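Local coordinates for reticulocyte binding protein (Streptococcus agalactiae COH1, PDB 3FAW) that probably hydrolyses alpha-1,6-glucosidic links of pullulan and related alpha-glucans as a cell-wall-anchored pullulanase of group B Streptococcus, at residues 408-420 with 488-500. Sequence-based numbering, arbitrary orientation.
Sequences YYHFMNEDGSPRE and WRTFQGDQGKPVK
F411–N413 runs beside G493–Q495 where two irregular loops of the (beta/alpha)8 TIM barrel meet, one preceding strand 420-421, the other following barrel strand 482-485. A type I turn, N413–G416, and a type II turn, D494–K497, begin within the junction, and Q495 N donates to M412 O at 2.9 Å. The junction is an example of loops joined by side-chain acceptors that meet backbone N-H groups. D494 OD1 receives M412 N at 2.8 Å, while its OD2 is hydrogen-bonded to H431 NE2. Similarly, Q495 OE1 accepts E414 N at 3.1 Å, from above the carbonyl plane; with CG anti to the backbone N (chi1 -172°) and the chain extended, the amide reaches the first turn and stacks almost parallel to the E414 carboxylate. G493 CA packs over the centre of the F411 ring in a CH-pi contact, 3.5 Å from its centroid, and F491 turns an edge toward that ring in an offset edge-to-face pair. R419 lays one guanidinium face over Q495 CB. R419 NE donates to N413 OD1, which lies in the guanidinium plane and helps set the rotation of that group, while NH1 donates to G493 O at 3.0 Å through a bent bond of 131°.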
# COMPACT_ATOMS: atom_id res chain seq x y z
N TYR A 408 -1.54 -0.54 -24.54
CA TYR A 408 -0.77 -1.69 -24.03
C TYR A 408 -0.64 -1.76 -22.50
O TYR A 408 -1.06 -2.74 -21.88
CB TYR A 408 0.64 -1.76 -24.64
CG TYR A 408 1.40 -2.91 -24.03
CD1 TYR A 408 1.26 -4.20 -24.53
CD2 TYR A 408 2.18 -2.72 -22.89
CE1 TYR A 408 1.91 -5.26 -23.95
CE2 TYR A 408 2.83 -3.77 -22.30
CZ TYR A 408 2.69 -5.05 -22.83
OH TYR A 408 3.34 -6.11 -22.24
N TYR A 409 -0.02 -0.74 -21.91
CA TYR A 409 0.40 -0.79 -20.50
C TYR A 409 -0.75 -0.92 -19.51
O TYR A 409 -0.63 -1.58 -18.48
CB TYR A 409 1.22 0.45 -20.14
CG TYR A 409 2.70 0.36 -20.46
CD1 TYR A 409 3.53 -0.53 -19.77
CD2 TYR A 409 3.28 1.19 -21.42
CE1 TYR A 409 4.89 -0.61 -20.04
CE2 TYR A 409 4.64 1.12 -21.70
CZ TYR A 409 5.43 0.22 -21.01
OH TYR A 409 6.78 0.15 -21.27
N HIS A 410 -1.87 -0.27 -19.83
CA HIS A 410 -3.01 -0.26 -18.92
C HIS A 410 -3.98 -1.39 -19.24
O HIS A 410 -3.99 -1.92 -20.36
CB HIS A 410 -3.74 1.09 -19.00
CG HIS A 410 -2.85 2.27 -18.77
ND1 HIS A 410 -2.53 3.17 -19.77
CD2 HIS A 410 -2.22 2.70 -17.66
CE1 HIS A 410 -1.74 4.10 -19.27
NE2 HIS A 410 -1.53 3.85 -17.99
N PHE A 411 -4.77 -1.78 -18.24
CA PHE A 411 -5.95 -2.60 -18.49
C PHE A 411 -6.85 -1.81 -19.45
O PHE A 411 -6.94 -0.59 -19.35
CB PHE A 411 -6.72 -2.91 -17.21
CG PHE A 411 -6.10 -3.98 -16.35
CD1 PHE A 411 -5.72 -5.20 -16.88
CD2 PHE A 411 -5.93 -3.77 -14.98
CE1 PHE A 411 -5.16 -6.19 -16.08
CE2 PHE A 411 -5.37 -4.75 -14.16
CZ PHE A 411 -4.99 -5.97 -14.72
N MET A 412 -7.48 -2.52 -20.38
CA MET A 412 -8.16 -1.87 -21.50
C MET A 412 -9.61 -2.30 -21.67
O MET A 412 -10.00 -3.41 -21.30
CB MET A 412 -7.40 -2.15 -22.80
CG MET A 412 -6.22 -1.23 -23.06
SD MET A 412 -5.31 -1.72 -24.53
CE MET A 412 -4.58 -3.26 -23.96
N ASN A 413 -10.40 -1.39 -22.24
CA ASN A 413 -11.71 -1.71 -22.77
C ASN A 413 -11.50 -2.39 -24.12
O ASN A 413 -10.42 -2.28 -24.71
CB ASN A 413 -12.57 -0.45 -22.94
CG ASN A 413 -12.85 0.26 -21.63
OD1 ASN A 413 -13.47 -0.30 -20.74
ND2 ASN A 413 -12.40 1.51 -21.52
N GLU A 414 -12.53 -3.08 -24.61
CA GLU A 414 -12.45 -3.80 -25.90
C GLU A 414 -12.16 -2.89 -27.10
O GLU A 414 -11.66 -3.37 -28.12
CB GLU A 414 -13.72 -4.61 -26.15
CG GLU A 414 -13.85 -5.83 -25.24
CD GLU A 414 -15.15 -6.59 -25.42
OE1 GLU A 414 -15.29 -7.67 -24.79
OE2 GLU A 414 -16.04 -6.13 -26.18
N ASP A 415 -12.47 -1.60 -26.98
CA ASP A 415 -12.14 -0.64 -28.04
C ASP A 415 -10.68 -0.16 -28.00
O ASP A 415 -10.25 0.60 -28.87
CB ASP A 415 -13.11 0.55 -28.05
CG ASP A 415 -12.98 1.46 -26.82
OD1 ASP A 415 -12.19 1.17 -25.90
OD2 ASP A 415 -13.70 2.47 -26.79
N GLY A 416 -9.92 -0.60 -26.99
CA GLY A 416 -8.51 -0.25 -26.87
C GLY A 416 -8.22 0.89 -25.90
O GLY A 416 -7.07 1.07 -25.48
N SER A 417 -9.25 1.66 -25.54
CA SER A 417 -9.09 2.78 -24.61
C SER A 417 -8.66 2.28 -23.22
O SER A 417 -9.08 1.20 -22.79
CB SER A 417 -10.38 3.61 -24.51
OG SER A 417 -11.46 2.84 -23.99
N PRO A 418 -7.82 3.06 -22.53
CA PRO A 418 -7.34 2.65 -21.21
C PRO A 418 -8.39 2.78 -20.12
O PRO A 418 -9.10 3.78 -20.07
CB PRO A 418 -6.18 3.62 -20.94
CG PRO A 418 -6.55 4.83 -21.69
CD PRO A 418 -7.25 4.36 -22.93
N ARG A 419 -8.49 1.77 -19.26
CA ARG A 419 -9.28 1.89 -18.05
C ARG A 419 -8.53 2.73 -17.03
O ARG A 419 -7.30 2.64 -16.91
CB ARG A 419 -9.65 0.51 -17.51
CG ARG A 419 -10.64 -0.20 -18.41
CD ARG A 419 -11.04 -1.56 -17.87
NE ARG A 419 -12.35 -1.95 -18.38
CZ ARG A 419 -13.05 -3.00 -17.96
NH1 ARG A 419 -12.56 -3.80 -17.01
NH2 ARG A 419 -14.24 -3.25 -18.48
N GLU A 420 -9.28 3.54 -16.28
CA GLU A 420 -8.70 4.58 -15.45
C GLU A 420 -9.22 4.52 -14.02
O GLU A 420 -10.32 4.03 -13.76
CB GLU A 420 -9.02 5.95 -16.05
CG GLU A 420 -8.33 6.22 -17.38
CD GLU A 420 -8.60 7.61 -17.91
OE1 GLU A 420 -9.77 8.06 -17.86
OE2 GLU A 420 -7.65 8.26 -18.40
N TRP A 488 -9.09 -6.04 -0.97
CA TRP A 488 -10.50 -5.72 -1.21
C TRP A 488 -10.89 -6.25 -2.58
O TRP A 488 -10.08 -6.29 -3.50
CB TRP A 488 -10.78 -4.21 -1.13
CG TRP A 488 -10.13 -3.47 0.02
CD1 TRP A 488 -9.51 -2.26 -0.04
CD2 TRP A 488 -10.05 -3.89 1.39
NE1 TRP A 488 -9.04 -1.90 1.19
CE2 TRP A 488 -9.36 -2.88 2.09
CE3 TRP A 488 -10.48 -5.02 2.09
CZ2 TRP A 488 -9.10 -2.96 3.47
CZ3 TRP A 488 -10.22 -5.11 3.46
CH2 TRP A 488 -9.53 -4.08 4.13
N ARG A 489 -12.14 -6.69 -2.71
CA ARG A 489 -12.65 -7.22 -3.98
C ARG A 489 -12.97 -6.09 -4.95
O ARG A 489 -14.12 -5.66 -5.08
CB ARG A 489 -13.88 -8.10 -3.73
CG ARG A 489 -13.57 -9.31 -2.89
CD ARG A 489 -14.83 -10.06 -2.47
NE ARG A 489 -14.50 -11.13 -1.53
CZ ARG A 489 -14.37 -10.98 -0.21
NH1 ARG A 489 -14.55 -9.80 0.38
NH2 ARG A 489 -14.05 -12.03 0.53
N THR A 490 -11.93 -5.62 -5.64
CA THR A 490 -12.03 -4.44 -6.51
C THR A 490 -11.65 -4.70 -7.98
O THR A 490 -11.68 -3.78 -8.79
CB THR A 490 -11.12 -3.32 -5.96
OG1 THR A 490 -9.77 -3.79 -5.92
CG2 THR A 490 -11.54 -2.91 -4.56
N PHE A 491 -11.32 -5.94 -8.33
CA PHE A 491 -10.72 -6.24 -9.65
C PHE A 491 -11.55 -5.74 -10.83
O PHE A 491 -12.77 -5.93 -10.88
CB PHE A 491 -10.45 -7.74 -9.81
CG PHE A 491 -9.70 -8.09 -11.07
CD1 PHE A 491 -8.32 -7.95 -11.13
CD2 PHE A 491 -10.38 -8.55 -12.20
CE1 PHE A 491 -7.62 -8.27 -12.30
CE2 PHE A 491 -9.69 -8.87 -13.36
CZ PHE A 491 -8.31 -8.73 -13.41
N GLN A 492 -10.88 -5.11 -11.79
CA GLN A 492 -11.51 -4.73 -13.06
C GLN A 492 -10.87 -5.49 -14.22
O GLN A 492 -11.57 -6.18 -14.96
CB GLN A 492 -11.41 -3.22 -13.28
CG GLN A 492 -12.19 -2.41 -12.25
CD GLN A 492 -13.66 -2.77 -12.21
OE1 GLN A 492 -14.19 -3.13 -11.16
NE2 GLN A 492 -14.32 -2.69 -13.35
N GLY A 493 -9.56 -5.36 -14.37
CA GLY A 493 -8.82 -6.07 -15.42
C GLY A 493 -9.16 -5.59 -16.82
O GLY A 493 -9.67 -4.48 -17.00
N ASP A 494 -8.87 -6.43 -17.81
CA ASP A 494 -9.22 -6.16 -19.21
C ASP A 494 -10.69 -6.55 -19.44
O ASP A 494 -11.13 -7.60 -18.98
CB ASP A 494 -8.33 -6.97 -20.16
CG ASP A 494 -6.90 -6.45 -20.24
OD1 ASP A 494 -6.72 -5.23 -20.41
OD2 ASP A 494 -5.96 -7.26 -20.16
N GLN A 495 -11.43 -5.71 -20.16
CA GLN A 495 -12.86 -5.98 -20.38
C GLN A 495 -13.06 -7.34 -21.06
O GLN A 495 -12.47 -7.62 -22.10
CB GLN A 495 -13.51 -4.88 -21.23
CG GLN A 495 -15.04 -5.02 -21.32
CD GLN A 495 -15.70 -4.04 -22.27
OE1 GLN A 495 -14.96 -3.04 -22.72
NE2 GLN A 495 -16.88 -4.19 -22.59
N GLY A 496 -13.89 -8.18 -20.44
CA GLY A 496 -14.21 -9.49 -20.98
C GLY A 496 -13.11 -10.53 -20.89
O GLY A 496 -13.19 -11.58 -21.53
N LYS A 497 -12.09 -10.26 -20.08
CA LYS A 497 -10.97 -11.18 -19.90
C LYS A 497 -10.75 -11.47 -18.41
O LYS A 497 -9.84 -10.92 -17.80
CB LYS A 497 -9.70 -10.60 -20.54
CG LYS A 497 -9.79 -10.53 -22.07
CD LYS A 497 -8.56 -9.90 -22.71
CE LYS A 497 -8.60 -10.04 -24.23
NZ LYS A 497 -7.62 -9.16 -24.92
N PRO A 498 -11.60 -12.34 -17.83
CA PRO A 498 -11.54 -12.61 -16.39
C PRO A 498 -10.23 -13.27 -15.97
O PRO A 498 -9.69 -14.09 -16.71
CB PRO A 498 -12.71 -13.57 -16.15
CG PRO A 498 -13.56 -13.50 -17.36
CD PRO A 498 -12.65 -13.14 -18.49
N VAL A 499 -9.73 -12.89 -14.80
CA VAL A 499 -8.50 -13.44 -14.24
C VAL A 499 -8.66 -13.56 -12.73
O VAL A 499 -9.43 -12.81 -12.13
CB VAL A 499 -7.29 -12.55 -14.60
CG1 VAL A 499 -6.05 -12.95 -13.82
CG2 VAL A 499 -7.02 -12.60 -16.10
N LYS A 500 -7.95 -14.50 -12.12
CA LYS A 500 -7.94 -14.67 -10.67
C LYS A 500 -7.22 -13.48 -10.01
O LYS A 500 -6.02 -13.29 -10.24
CB LYS A 500 -7.25 -15.98 -10.29
CG LYS A 500 -7.26 -16.32 -8.81
CD LYS A 500 -6.50 -17.62 -8.58
CE LYS A 500 -6.43 -18.00 -7.13
NZ LYS A 500 -5.41 -19.07 -6.90
O HOH W 1 -10.19 -5.97 -23.64
O HOH W 2 -14.89 -1.06 -25.24